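Local coordinates for Rab GTPase binding effector protein 1 (PDB 1TU3), which probably acts as an effector of Rab5 in endosome docking and fusion, its C-terminal coiled coil binding the GTPase, at residues Gln46-Arg51 with Arg62-Asp67. Sequence-based numbering, arbitrary orientation.
Sequences QVQLER and RAILND
I64 points toward helix 20-54 and fits between Q48 and R51, which lie about one turn apart on that helix. Its two branches divide the work. The methyl I64 CG2 lies 3.5 Å from Q48 CG. The same I64 CG2 also sits over the centre of the R51 guanidinium, 3.9 Å above its plane. At the end of the longer branch, I64 CD1 reaches the backbone of the long helix at R51 C (3.7 Å) and packs against R51 CB as well.

The R51 chain starts with CG beside its own backbone N and bends at chi3 (-82°), which lays the guanidinium across this methyl and brings NH1 to D67. The resulting salt bridge, R51 NH1 to D67 OD2 at 3.0 Å, has an N-H...O angle of 161°. The oxygen lies near the guanidinium plane, while NH1 meets OD2 from the anti side of the carboxylate and out of its plane, with the two flat groups turned 55° apart.

The motif is a helical hairpin: the long coiled-coil helix ends, and the short helix 58-64 folds back along it and is followed by a type I turn from I64 to D67. That turn brings the D67 side chain round to R51. Beyond CG the Q48 chain is extended, carrying its amide to the I64 carbonyl; Q48 NE2 comes within 3.2 Å of I64 O, but at an angle too poor for a hydrogen bond, whereas OE1 accepts one from K69. L65 starts off away from the helix, yet its end turns back to pack on I52 and on L49 of the second subunit.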
# COMPACT_ATOMS: atom_id res chain seq x y z
N GLN G 46 0.84 -4.26 -5.23
CA GLN G 46 2.03 -4.38 -6.06
C GLN G 46 2.00 -5.63 -6.98
O GLN G 46 2.35 -5.53 -8.16
CB GLN G 46 3.29 -4.38 -5.19
CG GLN G 46 3.55 -3.02 -4.56
CD GLN G 46 4.51 -3.05 -3.39
OE1 GLN G 46 4.56 -4.03 -2.61
NE2 GLN G 46 5.28 -1.99 -3.24
N VAL G 47 1.61 -6.78 -6.44
CA VAL G 47 1.46 -7.98 -7.25
C VAL G 47 0.49 -7.70 -8.41
O VAL G 47 0.73 -8.10 -9.54
CB VAL G 47 0.93 -9.18 -6.42
CG1 VAL G 47 0.51 -10.37 -7.35
CG2 VAL G 47 2.03 -9.65 -5.47
N GLN G 48 -0.57 -6.95 -8.11
CA GLN G 48 -1.55 -6.60 -9.13
C GLN G 48 -1.01 -5.59 -10.17
O GLN G 48 -1.29 -5.73 -11.36
CB GLN G 48 -2.82 -6.06 -8.47
CG GLN G 48 -4.10 -6.36 -9.24
CD GLN G 48 -5.36 -6.10 -8.42
OE1 GLN G 48 -5.45 -6.51 -7.26
NE2 GLN G 48 -6.33 -5.42 -9.01
N LEU G 49 -0.23 -4.60 -9.74
CA LEU G 49 0.34 -3.68 -10.73
C LEU G 49 1.32 -4.40 -11.64
O LEU G 49 1.51 -4.04 -12.79
CB LEU G 49 1.09 -2.51 -10.06
CG LEU G 49 0.21 -1.38 -9.58
CD1 LEU G 49 1.09 -0.35 -8.90
CD2 LEU G 49 -0.54 -0.76 -10.74
N GLU G 50 1.97 -5.42 -11.10
CA GLU G 50 3.00 -6.11 -11.83
C GLU G 50 2.30 -7.04 -12.83
O GLU G 50 2.62 -7.02 -14.00
CB GLU G 50 3.90 -6.90 -10.85
CG GLU G 50 4.94 -7.79 -11.52
CD GLU G 50 5.76 -7.06 -12.59
OE1 GLU G 50 5.96 -5.82 -12.47
OE2 GLU G 50 6.21 -7.74 -13.54
N ARG G 51 1.34 -7.83 -12.36
CA ARG G 51 0.48 -8.58 -13.27
C ARG G 51 0.04 -7.70 -14.45
O ARG G 51 0.23 -8.07 -15.60
CB ARG G 51 -0.75 -9.10 -12.56
CG ARG G 51 -0.54 -10.35 -11.75
CD ARG G 51 -1.89 -11.04 -11.51
NE ARG G 51 -2.62 -10.46 -10.39
CZ ARG G 51 -3.93 -10.61 -10.19
NH1 ARG G 51 -4.64 -11.34 -11.04
NH2 ARG G 51 -4.51 -10.06 -9.13
N ARG G 62 -8.44 -5.70 -17.58
CA ARG G 62 -9.72 -5.57 -16.90
C ARG G 62 -9.97 -6.73 -15.95
O ARG G 62 -10.56 -6.55 -14.88
CB ARG G 62 -10.88 -5.49 -17.89
CG ARG G 62 -11.07 -4.14 -18.59
CD ARG G 62 -12.47 -4.07 -19.26
NE ARG G 62 -12.66 -5.04 -20.34
CZ ARG G 62 -12.18 -4.91 -21.58
NH1 ARG G 62 -11.46 -3.84 -21.91
NH2 ARG G 62 -12.41 -5.85 -22.48
N ALA G 63 -9.54 -7.92 -16.34
CA ALA G 63 -9.76 -9.10 -15.50
C ALA G 63 -8.91 -9.00 -14.24
O ALA G 63 -9.38 -9.28 -13.14
CB ALA G 63 -9.41 -10.38 -16.26
N ILE G 64 -7.65 -8.61 -14.41
CA ILE G 64 -6.76 -8.40 -13.27
C ILE G 64 -7.36 -7.36 -12.32
O ILE G 64 -7.39 -7.56 -11.12
CB ILE G 64 -5.37 -7.91 -13.73
CG1 ILE G 64 -4.69 -9.01 -14.55
CG2 ILE G 64 -4.52 -7.47 -12.50
CD1 ILE G 64 -3.42 -8.59 -15.27
N LEU G 65 -7.86 -6.26 -12.89
CA LEU G 65 -8.40 -5.18 -12.07
C LEU G 65 -9.66 -5.64 -11.35
O LEU G 65 -10.14 -4.96 -10.45
CB LEU G 65 -8.69 -3.95 -12.92
CG LEU G 65 -7.50 -3.03 -13.27
CD1 LEU G 65 -7.93 -2.01 -14.29
CD2 LEU G 65 -6.98 -2.34 -12.04
N ASN G 66 -10.18 -6.80 -11.75
CA ASN G 66 -11.44 -7.28 -11.20
C ASN G 66 -11.27 -8.48 -10.31
O ASN G 66 -12.24 -9.02 -9.80
CB ASN G 66 -12.40 -7.61 -12.33
CG ASN G 66 -13.34 -6.48 -12.64
OD1 ASN G 66 -14.25 -6.18 -11.85
ND2 ASN G 66 -13.13 -5.83 -13.78
N ASP G 67 -10.03 -8.91 -10.12
CA ASP G 67 -9.79 -10.07 -9.29
C ASP G 67 -10.14 -9.81 -7.83
O ASP G 67 -11.01 -8.99 -7.53
CB ASP G 67 -8.33 -10.50 -9.41
CG ASP G 67 -8.20 -11.97 -9.72
OD1 ASP G 67 -8.92 -12.76 -9.08
OD2 ASP G 67 -7.39 -12.33 -10.61